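PDB 5MMH: HTH-type transcriptional activator AmpR from Pseudomonas aeruginosa PAO1, which activates transcription of the beta-lactamase gene ampC by binding its promoter, using this effector domain to recognise muropeptides derived from the cell wall. Local coordinates for residues L76-A81 and E205-E210; T47-V52 and R108-D113; E32-Q35 and F40-L43; L140-A145 and G151-P156. All blocks are in the same frame, centred on the assembly; numbering follows the deposited sequence.

From the N terminus, interaction 3 closes first and over the shortest stretch of sequence, joining helix 20-37 to strand 42-48, an outermost strand of this chain's six-stranded sheet. Interaction 2 starts from the other end of that strand and closes 56 residues later at the end of strand 106-109. Before it closes, residues 76-81 open interaction 1, so the two cross; interaction 1 is completed only by the C-terminal helix. Interaction 4 lies wholly within that long loop, packing helix 139-147 on strand 153-156 after interaction 2 is complete. Interactions 1 and 3 meet where Met206 packs on Asp33, interactions 2 and 4 where Met142 packs on Arg108 and Ser109, and interactions 1 and 4 where Ala81 meets Pro156.

Interaction 1: residues L76-A81 and E205-E210; sequences LALFEA and EMAAVE
Leu78 and Ala207 mark the closest backbone approach, with their CA atoms 5.4 Å apart. Helix 205-210 runs nearly along strand 76-80: the two axes cross at 30° and come within 7.3 Å of each other. The close spacing is consistent with the small Ala207 side chain at this point. Its CB points at the strand, 3.7 Å from Leu78 O and 4.0 Å from Leu78 CB, and also lies in the plane of the Phe79 ring, at its edge. Phe79 places CG between its own N and carbonyl carbon (chi1 51°), which turns the ring to the helix. One turn on from Ala207, Glu210 CG sits above the ring centre, 3.7 Å from the centroid and 2° off the normal, in a CH-pi contact. The aliphatic part of this glutamate thus covers one ring face, while a bend at chi2 carries its carboxylate on to a salt bridge with Arg214 and a weak bond from Trp26 NE1. The contact places the C-terminal helix 194-215 over the sheet. Leu78 also packs on Leu203 and Leu204 of that helix, backbone bonds to Tyr182 tie Leu78 and Phe79 to strand 181-187, and helix 20-37 flanks the Phe79 ring through Phe22 and Trp26.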
loop_
_atom_site.group_PDB
_atom_site.type_symbol
_atom_site.label_atom_id
_atom_site.label_comp_id
_atom_site.label_asym_id
_atom_site.label_seq_id
_atom_site.Cartn_x
_atom_site.Cartn_y
_atom_site.Cartn_z
ATOM N N LEU A 76 5.214 -9.833 -20.845
ATOM C CA LEU A 76 6.293 -9.105 -21.504
ATOM C C LEU A 76 7.127 -8.370 -20.464
ATOM O O LEU A 76 6.592 -7.563 -19.694
ATOM C CB LEU A 76 5.749 -8.083 -22.506
ATOM C CG LEU A 76 5.370 -8.450 -23.939
ATOM C CD1 LEU A 76 4.965 -9.917 -24.077
ATOM C CD2 LEU A 76 4.256 -7.522 -24.438
ATOM N N ALA A 77 8.433 -8.610 -20.468
ATOM C CA ALA A 77 9.296 -7.959 -19.490
ATOM C C ALA A 77 9.371 -6.457 -19.727
ATOM O O ALA A 77 9.436 -5.994 -20.869
ATOM C CB ALA A 77 10.692 -8.547 -19.542
ATOM N N LEU A 78 9.345 -5.689 -18.638
ATOM C CA LEU A 78 9.574 -4.246 -18.710
ATOM C C LEU A 78 10.997 -3.887 -18.293
ATOM O O LEU A 78 11.774 -3.415 -19.130
ATOM C CB LEU A 78 8.530 -3.493 -17.863
ATOM C CG LEU A 78 7.083 -3.823 -18.266
ATOM C CD1 LEU A 78 6.033 -3.370 -17.236
ATOM C CD2 LEU A 78 6.792 -3.231 -19.639
ATOM N N PHE A 79 11.366 -4.146 -17.034
ATOM C CA PHE A 79 12.706 -3.877 -16.526
ATOM C C PHE A 79 12.868 -4.550 -15.164
ATOM O O PHE A 79 11.881 -4.806 -14.467
ATOM C CB PHE A 79 12.994 -2.359 -16.440
ATOM C CG PHE A 79 11.928 -1.537 -15.691
ATOM C CD1 PHE A 79 11.971 -1.402 -14.317
ATOM C CD2 PHE A 79 10.935 -0.855 -16.381
ATOM C CE1 PHE A 79 11.012 -0.634 -13.627
ATOM C CE2 PHE A 79 9.977 -0.084 -15.708
ATOM C CZ PHE A 79 10.009 0.025 -14.330
ATOM N N GLU A 80 14.122 -4.848 -14.813
ATOM C CA GLU A 80 14.487 -5.395 -13.507
ATOM C C GLU A 80 14.213 -4.396 -12.387
ATOM O O GLU A 80 14.318 -3.178 -12.562
ATOM C CB GLU A 80 15.985 -5.746 -13.445
ATOM C CG GLU A 80 16.461 -6.965 -14.201
ATOM C CD GLU A 80 17.989 -7.143 -14.133
ATOM O OE1 GLU A 80 18.496 -7.492 -13.044
ATOM O OE2 GLU A 80 18.687 -6.920 -15.157
ATOM N N ALA A 81 13.913 -4.917 -11.204
ATOM C CA ALA A 81 13.800 -4.082 -10.006
ATOM C C ALA A 81 14.640 -4.725 -8.915
ATOM O O ALA A 81 14.115 -5.463 -8.070
ATOM C CB ALA A 81 12.346 -3.904 -9.568
ATOM N N GLU A 205 8.322 1.617 -24.852
ATOM C CA GLU A 205 9.234 2.744 -25.043
ATOM C C GLU A 205 9.683 3.318 -23.701
ATOM O O GLU A 205 10.882 3.470 -23.443
ATOM C CB GLU A 205 8.549 3.817 -25.876
ATOM C CG GLU A 205 9.415 5.013 -26.192
ATOM C CD GLU A 205 8.697 5.989 -27.104
ATOM O OE1 GLU A 205 8.439 7.139 -26.675
ATOM O OE2 GLU A 205 8.363 5.587 -28.244
ATOM N N MET A 206 8.726 3.644 -22.831
ATOM C CA MET A 206 9.070 4.173 -21.514
ATOM C C MET A 206 9.896 3.173 -20.711
ATOM O O MET A 206 10.808 3.558 -19.981
ATOM C CB MET A 206 7.802 4.543 -20.733
ATOM C CG MET A 206 6.951 5.662 -21.335
ATOM S SD MET A 206 7.767 7.252 -21.649
ATOM C CE MET A 206 8.190 7.832 -20.035
ATOM N N ALA A 207 9.589 1.884 -20.817
ATOM C CA ALA A 207 10.366 0.913 -20.062
ATOM C C ALA A 207 11.806 0.860 -20.563
ATOM O O ALA A 207 12.739 0.743 -19.759
ATOM C CB ALA A 207 9.704 -0.461 -20.137
ATOM N N ALA A 208 12.011 0.975 -21.885
ATOM C CA ALA A 208 13.362 0.909 -22.431
ATOM C C ALA A 208 14.214 2.060 -21.922
ATOM O O ALA A 208 15.400 1.881 -21.647
ATOM C CB ALA A 208 13.320 0.905 -23.962
ATOM N N VAL A 209 13.625 3.253 -21.778
ATOM C CA VAL A 209 14.363 4.380 -21.209
ATOM C C VAL A 209 14.742 4.095 -19.762
ATOM O O VAL A 209 15.784 4.550 -19.277
ATOM C CB VAL A 209 13.524 5.673 -21.336
ATOM C CG1 VAL A 209 14.150 6.819 -20.516
ATOM C CG2 VAL A 209 13.352 6.059 -22.813
ATOM N N GLU A 210 13.915 3.334 -19.042
ATOM C CA GLU A 210 14.236 3.077 -17.645
ATOM C C GLU A 210 15.363 2.051 -17.548
ATOM O O GLU A 210 16.342 2.255 -16.822
ATOM C CB GLU A 210 12.971 2.629 -16.887
ATOM C CG GLU A 210 13.175 2.175 -15.423
ATOM C CD GLU A 210 13.457 3.318 -14.409
ATOM O OE1 GLU A 210 13.953 3.010 -13.302
ATOM O OE2 GLU A 210 13.189 4.506 -14.696
#

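Interaction 2: residues T47-V52 and R108-D113; sequences THNNRV and RSYRAD
Tyr110 reaches across to two neighbours, the backbone carbonyl of Asn49 and the guanidinium of Arg51. The polar approach is the shorter: Tyr110 OH lies 2.7 Å from Asn49 O, which sits in the ring plane, at its edge. The side-chain amide of Asn49 stands beside the same hydroxyl, with ND2 3.8 Å from Tyr110 OH. The aromatic interaction is an off-centre cation-pi contact. Arg51 CZ lies 4.9 Å from the ring centroid, 27° off the normal, and the two planes are only 18° apart. A bend at chi2 (-125°) swings the arginine round until CE1 of Tyr110 lies over one guanidinium face. Van der Waals contact adds a third meeting, Asn50 ND2 to Arg111 NH2 at 4.0 Å. Bonds inside each segment shape the loops: Arg111 N donates to Ser109 OG at 3.2 Å, forming an ST turn, and Arg51 N donates weakly to Asn49 OD1. Arg111 is salt-bridged to Glu114, Asn50 OD1 accepts from Phe65 N, and Thr47 OG1 is bonded to Asp137 of the second subunit. With the nearest CA atoms, those of Asn50 and Tyr110, 10.5 Å apart, the reach of Tyr110, Arg51 and Arg111 does the bridging, Asn49 answering with its backbone carbonyl; the two lobes meet here at the surface through polar and cation-pi approaches rather than apolar packing.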
loop_
_atom_site.group_PDB
_atom_site.type_symbol
_atom_site.label_atom_id
_atom_site.label_comp_id
_atom_site.label_asym_id
_atom_site.label_seq_id
_atom_site.Cartn_x
_atom_site.Cartn_y
_atom_site.Cartn_z
ATOM N N THR A 47 -5.172 0.001 -9.003
ATOM C CA THR A 47 -3.993 -0.602 -8.404
ATOM C C THR A 47 -4.380 -1.886 -7.688
ATOM O O THR A 47 -5.541 -2.106 -7.344
ATOM C CB THR A 47 -3.259 0.335 -7.426
ATOM O OG1 THR A 47 -4.054 0.584 -6.240
ATOM C CG2 THR A 47 -2.880 1.642 -8.117
ATOM N N HIS A 48 -3.383 -2.738 -7.471
ATOM C CA HIS A 48 -3.583 -4.014 -6.807
ATOM C C HIS A 48 -2.279 -4.354 -6.087
ATOM O O HIS A 48 -1.292 -3.618 -6.179
ATOM C CB HIS A 48 -4.049 -5.069 -7.832
ATOM C CG HIS A 48 -5.163 -4.587 -8.725
ATOM N ND1 HIS A 48 -6.459 -4.408 -8.277
ATOM C CD2 HIS A 48 -5.160 -4.195 -10.021
ATOM C CE1 HIS A 48 -7.204 -3.942 -9.264
ATOM N NE2 HIS A 48 -6.441 -3.814 -10.337
ATOM N N ASN A 49 -2.271 -5.466 -5.352
ATOM C CA ASN A 49 -1.170 -5.783 -4.453
ATOM C C ASN A 49 -0.376 -7.013 -4.873
ATOM O O ASN A 49 0.147 -7.733 -4.015
ATOM C CB ASN A 49 -1.680 -5.941 -3.023
ATOM C CG ASN A 49 -2.425 -7.256 -2.783
ATOM O OD1 ASN A 49 -2.762 -7.991 -3.719
ATOM N ND2 ASN A 49 -2.673 -7.556 -1.503
ATOM N N ASN A 50 -0.266 -7.259 -6.176
ATOM C CA ASN A 50 0.537 -8.335 -6.758
ATOM C C ASN A 50 -0.058 -9.732 -6.641
ATOM O O ASN A 50 0.622 -10.705 -6.998
ATOM C CB ASN A 50 1.947 -8.404 -6.176
ATOM C CG ASN A 50 2.968 -8.719 -7.228
ATOM O OD1 ASN A 50 2.944 -8.132 -8.315
ATOM N ND2 ASN A 50 3.846 -9.682 -6.944
ATOM N N ARG A 51 -1.280 -9.879 -6.145
ATOM C CA ARG A 51 -2.039 -11.113 -6.308
ATOM C C ARG A 51 -3.192 -10.914 -7.290
ATOM O O ARG A 51 -4.205 -11.615 -7.235
ATOM C CB ARG A 51 -2.541 -11.617 -4.956
ATOM C CG ARG A 51 -1.418 -12.078 -4.035
ATOM C CD ARG A 51 -1.643 -13.508 -3.563
ATOM N NE ARG A 51 -0.681 -13.932 -2.541
ATOM C CZ ARG A 51 0.459 -14.576 -2.786
ATOM N NH1 ARG A 51 0.792 -14.882 -4.032
ATOM N NH2 ARG A 51 1.264 -14.927 -1.784
ATOM N N VAL A 52 -3.021 -9.968 -8.217
ATOM C CA VAL A 52 -4.104 -9.531 -9.086
ATOM C C VAL A 52 -4.695 -10.702 -9.865
ATOM O O VAL A 52 -3.984 -11.608 -10.317
ATOM C CB VAL A 52 -3.571 -8.436 -10.026
ATOM C CG1 VAL A 52 -2.365 -8.959 -10.833
ATOM C CG2 VAL A 52 -4.657 -7.936 -10.935
ATOM N N ARG A 108 9.832 -7.162 5.837
ATOM C CA ARG A 108 9.919 -8.016 4.663
ATOM C C ARG A 108 8.573 -8.148 3.969
ATOM O O ARG A 108 7.525 -7.797 4.513
ATOM C CB ARG A 108 10.474 -9.391 5.028
ATOM C CG ARG A 108 9.590 -10.256 5.873
ATOM C CD ARG A 108 10.381 -11.505 6.205
ATOM N NE ARG A 108 9.616 -12.549 6.876
ATOM C CZ ARG A 108 8.807 -13.408 6.262
ATOM N NH1 ARG A 108 8.621 -13.351 4.943
ATOM N NH2 ARG A 108 8.175 -14.330 6.976
ATOM N N SER A 109 8.626 -8.652 2.734
ATOM C CA SER A 109 7.454 -8.977 1.940
ATOM C C SER A 109 7.084 -10.451 2.108
ATOM O O SER A 109 7.781 -11.221 2.774
ATOM C CB SER A 109 7.702 -8.670 0.465
ATOM O OG SER A 109 8.495 -9.691 -0.122
ATOM N N TYR A 110 5.993 -10.863 1.463
ATOM C CA TYR A 110 5.590 -12.284 1.514
ATOM C C TYR A 110 6.513 -13.234 0.802
ATOM O O TYR A 110 6.453 -14.415 1.019
ATOM C CB TYR A 110 4.125 -12.633 1.201
ATOM C CG TYR A 110 3.274 -11.679 0.418
ATOM C CD1 TYR A 110 3.379 -11.589 -0.969
ATOM C CD2 TYR A 110 2.296 -10.939 1.060
ATOM C CE1 TYR A 110 2.583 -10.737 -1.705
ATOM C CE2 TYR A 110 1.470 -10.068 0.353
ATOM C CZ TYR A 110 1.621 -9.960 -1.048
ATOM O OH TYR A 110 0.797 -9.104 -1.755
ATOM N N ARG A 111 7.385 -12.709 -0.019
ATOM C CA ARG A 111 8.389 -13.561 -0.654
ATOM C C ARG A 111 9.536 -13.762 0.329
ATOM O O ARG A 111 10.312 -12.835 0.586
ATOM C CB ARG A 111 8.863 -12.919 -1.953
ATOM C CG ARG A 111 7.728 -12.592 -2.900
ATOM C CD ARG A 111 8.185 -11.718 -4.068
ATOM N NE ARG A 111 8.529 -10.359 -3.651
ATOM C CZ ARG A 111 7.653 -9.361 -3.555
ATOM N NH1 ARG A 111 8.057 -8.151 -3.168
ATOM N NH2 ARG A 111 6.372 -9.574 -3.843
ATOM N N ALA A 112 9.651 -14.970 0.886
ATOM C CA ALA A 112 10.421 -15.141 2.113
ATOM C C ALA A 112 11.922 -15.263 1.897
ATOM O O ALA A 112 12.667 -15.253 2.884
ATOM C CB ALA A 112 9.926 -16.370 2.884
ATOM N N ASP A 113 12.397 -15.368 0.660
ATOM C CA ASP A 113 13.817 -15.575 0.432
ATOM C C ASP A 113 14.553 -14.307 0.010
ATOM O O ASP A 113 15.708 -14.387 -0.405
ATOM C CB ASP A 113 14.032 -16.688 -0.600
ATOM C CG ASP A 113 13.863 -18.083 0.003
ATOM O OD1 ASP A 113 12.909 -18.795 -0.383
ATOM O OD2 ASP A 113 14.673 -18.458 0.885
#

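Interaction 3: residues E32-Q35 and F40-L43; sequences EDFQ and FIDL
Just ahead of Phe34, which carries the contact with Ile41 and Leu43, Asp33 OD2 is gripped by two donors, Arg37 NH1 in a salt bridge and Trp202 NE1 in a hydrogen bond. Arg37 belongs to the same helix, whereas the Trp202 bond ties helix 20-37 to the C-terminal helix 194-215; the next residue faces the strand. A chi1 of 170° swings the Phe34 ring out on the side of the carbonyl carbon, and it extends from the helix to the two aliphatic side chains. Its far corner, CZ, is held by both branches of Ile41: CD1 at 3.9 Å and CG2 at 4.1 Å. The ring and the isoleucine cross at about a right angle. On the CE2 side the partner is Leu43, whose CD2 lies 4.1 Å from Phe34 CE2 and 4.2 Å from Phe34 CD2. Helix 20-37 is the connection of a beta-alpha-beta unit whose parallel strands 13-19 and 42-48 are neighbours in the sheet, and Phe34 packs the end of that helix on the start of the second strand. Residues alternate as the chain enters the strand: Ile41, just before it, and Leu43 point to the helix, while Asp42 between them points away and forms a salt bridge with Arg132 of the second subunit. Phe199 meets the Phe34 ring edge-to-face. Ile41 and Leu43 also pack on Leu14 of strand 13-19.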
loop_
_atom_site.group_PDB
_atom_site.type_symbol
_atom_site.label_atom_id
_atom_site.label_comp_id
_atom_site.label_asym_id
_atom_site.label_seq_id
_atom_site.Cartn_x
_atom_site.Cartn_y
_atom_site.Cartn_z
ATOM N N GLU A 32 0.798 11.185 -17.870
ATOM C CA GLU A 32 0.427 12.385 -18.602
ATOM C C GLU A 32 0.962 12.343 -20.032
ATOM O O GLU A 32 0.269 12.756 -20.967
ATOM C CB GLU A 32 0.934 13.605 -17.842
ATOM C CG GLU A 32 0.170 14.874 -18.116
ATOM C CD GLU A 32 0.345 15.905 -17.003
ATOM O OE1 GLU A 32 -0.442 15.868 -16.024
ATOM O OE2 GLU A 32 1.272 16.747 -17.095
ATOM N N ASP A 33 2.170 11.793 -20.230
ATOM C CA ASP A 33 2.711 11.627 -21.584
ATOM C C ASP A 33 1.832 10.713 -22.430
ATOM O O ASP A 33 1.597 10.990 -23.610
ATOM C CB ASP A 33 4.146 11.079 -21.530
ATOM C CG ASP A 33 4.760 10.886 -22.919
ATOM O OD1 ASP A 33 5.189 11.898 -23.498
ATOM O OD2 ASP A 33 4.845 9.734 -23.429
ATOM N N PHE A 34 1.349 9.610 -21.848
ATOM C CA PHE A 34 0.489 8.693 -22.596
ATOM C C PHE A 34 -0.818 9.359 -23.010
ATOM O O PHE A 34 -1.279 9.178 -24.143
ATOM C CB PHE A 34 0.191 7.435 -21.772
ATOM C CG PHE A 34 -0.877 6.555 -22.376
ATOM C CD1 PHE A 34 -0.599 5.758 -23.478
ATOM C CD2 PHE A 34 -2.160 6.544 -21.853
ATOM C CE1 PHE A 34 -1.575 4.964 -24.046
ATOM C CE2 PHE A 34 -3.143 5.744 -22.407
ATOM C CZ PHE A 34 -2.853 4.951 -23.500
ATOM N N GLN A 35 -1.442 10.119 -22.106
ATOM C CA GLN A 35 -2.739 10.712 -22.427
ATOM C C GLN A 35 -2.616 11.804 -23.482
ATOM O O GLN A 35 -3.543 11.996 -24.271
ATOM C CB GLN A 35 -3.407 11.251 -21.156
ATOM C CG GLN A 35 -3.193 10.318 -19.960
ATOM C CD GLN A 35 -4.375 10.208 -19.010
ATOM O OE1 GLN A 35 -5.362 9.523 -19.298
ATOM N NE2 GLN A 35 -4.271 10.868 -17.861
ATOM N N PHE A 40 -7.614 9.780 -27.368
ATOM C CA PHE A 40 -8.835 9.047 -27.681
ATOM C C PHE A 40 -9.022 7.777 -26.854
ATOM O O PHE A 40 -10.121 7.205 -26.858
ATOM C CB PHE A 40 -8.810 8.663 -29.167
ATOM C CG PHE A 40 -7.612 7.813 -29.547
ATOM C CD1 PHE A 40 -7.779 6.497 -29.972
ATOM C CD2 PHE A 40 -6.308 8.320 -29.434
ATOM C CE1 PHE A 40 -6.661 5.709 -30.302
ATOM C CE2 PHE A 40 -5.201 7.553 -29.756
ATOM C CZ PHE A 40 -5.369 6.243 -30.192
ATOM N N ILE A 41 -7.975 7.288 -26.195
ATOM C CA ILE A 41 -8.080 6.104 -25.360
ATOM C C ILE A 41 -8.562 6.539 -23.988
ATOM O O ILE A 41 -7.986 7.437 -23.358
ATOM C CB ILE A 41 -6.737 5.370 -25.257
ATOM C CG1 ILE A 41 -6.295 4.832 -26.626
ATOM C CG2 ILE A 41 -6.854 4.255 -24.193
ATOM C CD1 ILE A 41 -4.995 4.078 -26.592
ATOM N N ASP A 42 -9.619 5.905 -23.524
ATOM C CA ASP A 42 -10.155 6.199 -22.205
ATOM C C ASP A 42 -9.615 5.108 -21.278
ATOM O O ASP A 42 -10.040 3.951 -21.320
ATOM C CB ASP A 42 -11.677 6.245 -22.260
ATOM C CG ASP A 42 -12.321 6.314 -20.906
ATOM O OD1 ASP A 42 -13.490 5.893 -20.776
ATOM O OD2 ASP A 42 -11.662 6.770 -19.946
ATOM N N LEU A 43 -8.609 5.480 -20.485
ATOM C CA LEU A 43 -7.878 4.544 -19.640
ATOM C C LEU A 43 -8.550 4.423 -18.277
ATOM O O LEU A 43 -8.869 5.433 -17.647
ATOM C CB LEU A 43 -6.429 5.006 -19.460
ATOM C CG LEU A 43 -5.456 4.216 -18.617
ATOM C CD1 LEU A 43 -5.223 2.869 -19.236
ATOM C CD2 LEU A 43 -4.186 5.005 -18.553
#

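Interaction 4: residues L140-A145 and G151-P156; sequences LAMLEA and GVALAP
Met142 extends straight from its helix toward Ala153 and Leu154, CG trans to the backbone N (chi1 178°), and then bends at the sulfur; Leu143, whose CB is not aimed at the strand, is turned at chi2 (-62°) until CD2 reaches it. Met142 SD comes down 3.7 Å from Ala153 CB and accepts a weak hydrogen bond from Leu154 N at 3.6 Å. The same sulfur lies 3.5 Å from Leu154 O, touching the strand backbone at both a donor and an acceptor. The bend takes CE past that carbonyl and on to the backbone of Arg108 and Ser109. Leu143 CD2 packs 3.6 Å from Ala155 CB and 4.0 Å from Ala153 CB. Ala153 and Ala155 are alternate residues of the strand, both directed at the helix. Leu154 points to the other side, against Trp115 and Trp118. The axes of helix 140-145 and strand 153-156 run at 135° to each other, 8.5 Å apart at closest. Leu140 and Ala141 pack on Ala141 and Leu140 of the second subunit. Helices 139-147 and 114-121 cover the two sides of strand 153-156, the alpha/beta layering of the second lobe in the type II periplasmic-binding-protein fold to which LysR effector domains belong.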
loop_
_atom_site.group_PDB
_atom_site.type_symbol
_atom_site.label_atom_id
_atom_site.label_comp_id
_atom_site.label_asym_id
_atom_site.label_seq_id
_atom_site.Cartn_x
_atom_site.Cartn_y
_atom_site.Cartn_z
ATOM N N LEU A 140 4.895 -0.071 -0.467
ATOM C CA LEU A 140 4.460 1.229 0.040
ATOM C C LEU A 140 4.241 1.178 1.543
ATOM O O LEU A 140 4.688 2.070 2.273
ATOM C CB LEU A 140 3.183 1.669 -0.661
ATOM C CG LEU A 140 3.355 2.075 -2.122
ATOM C CD1 LEU A 140 1.979 2.370 -2.683
ATOM C CD2 LEU A 140 4.295 3.272 -2.278
ATOM N N ALA A 141 3.558 0.138 2.028
ATOM C CA ALA A 141 3.345 0.035 3.466
ATOM C C ALA A 141 4.663 -0.216 4.180
ATOM O O ALA A 141 4.896 0.327 5.266
ATOM C CB ALA A 141 2.340 -1.078 3.781
ATOM N N MET A 142 5.547 -1.013 3.558
ATOM C CA MET A 142 6.859 -1.307 4.128
ATOM C C MET A 142 7.739 -0.062 4.215
ATOM O O MET A 142 8.490 0.102 5.186
ATOM C CB MET A 142 7.553 -2.384 3.295
ATOM C CG MET A 142 8.945 -2.728 3.782
ATOM S SD MET A 142 9.995 -3.598 2.578
ATOM C CE MET A 142 9.072 -5.114 2.294
ATOM N N LEU A 143 7.662 0.833 3.218
ATOM C CA LEU A 143 8.529 2.012 3.231
ATOM C C LEU A 143 8.013 3.076 4.187
ATOM O O LEU A 143 8.806 3.776 4.828
ATOM C CB LEU A 143 8.669 2.589 1.826
ATOM C CG LEU A 143 9.980 2.180 1.146
ATOM C CD1 LEU A 143 11.168 2.707 1.933
ATOM C CD2 LEU A 143 10.074 0.662 0.999
ATOM N N GLU A 144 6.689 3.224 4.271
ATOM C CA GLU A 144 6.092 4.066 5.299
ATOM C C GLU A 144 6.470 3.584 6.703
ATOM O O GLU A 144 6.805 4.396 7.571
ATOM C CB GLU A 144 4.574 4.105 5.119
ATOM C CG GLU A 144 3.846 4.910 6.185
ATOM C CD GLU A 144 4.130 6.400 6.113
ATOM O OE1 GLU A 144 3.961 7.092 7.148
ATOM O OE2 GLU A 144 4.492 6.886 5.015
ATOM N N ALA A 145 6.448 2.265 6.943
ATOM C CA ALA A 145 6.911 1.761 8.235
ATOM C C ALA A 145 8.375 2.097 8.464
ATOM O O ALA A 145 8.771 2.459 9.577
ATOM C CB ALA A 145 6.706 0.251 8.333
ATOM N N GLY A 151 11.635 -0.176 11.311
ATOM C CA GLY A 151 12.586 -1.206 10.930
ATOM C C GLY A 151 13.323 -0.850 9.653
ATOM O O GLY A 151 13.307 0.294 9.197
ATOM N N VAL A 152 13.992 -1.849 9.089
ATOM C CA VAL A 152 14.811 -1.677 7.897
ATOM C C VAL A 152 14.128 -2.385 6.735
ATOM O O VAL A 152 13.822 -3.581 6.824
ATOM C CB VAL A 152 16.236 -2.204 8.122
ATOM C CG1 VAL A 152 16.884 -2.523 6.809
ATOM C CG2 VAL A 152 17.059 -1.154 8.836
ATOM N N ALA A 153 13.886 -1.641 5.648
ATOM C CA ALA A 153 13.183 -2.152 4.477
ATOM C C ALA A 153 14.132 -2.755 3.443
ATOM O O ALA A 153 15.303 -2.383 3.336
ATOM C CB ALA A 153 12.365 -1.048 3.813
ATOM N N LEU A 154 13.590 -3.691 2.668
ATOM C CA LEU A 154 14.254 -4.300 1.522
ATOM C C LEU A 154 13.265 -4.241 0.367
ATOM O O LEU A 154 12.262 -4.967 0.358
ATOM C CB LEU A 154 14.683 -5.738 1.824
ATOM C CG LEU A 154 15.262 -6.575 0.681
ATOM C CD1 LEU A 154 16.546 -5.952 0.131
ATOM C CD2 LEU A 154 15.506 -7.999 1.160
ATOM N N ALA A 155 13.549 -3.383 -0.606
ATOM C CA ALA A 155 12.558 -2.976 -1.590
ATOM C C ALA A 155 13.295 -2.468 -2.822
ATOM O O ALA A 155 14.519 -2.270 -2.778
ATOM C CB ALA A 155 11.632 -1.890 -1.011
ATOM N N PRO A 156 12.587 -2.248 -3.937
ATOM C CA PRO A 156 13.245 -1.718 -5.151
ATOM C C PRO A 156 13.519 -0.226 -5.022
ATOM O O PRO A 156 12.591 0.576 -4.899
ATOM C CB PRO A 156 12.225 -2.001 -6.266
ATOM C CG PRO A 156 11.280 -3.023 -5.704
ATOM C CD PRO A 156 11.219 -2.723 -4.226
#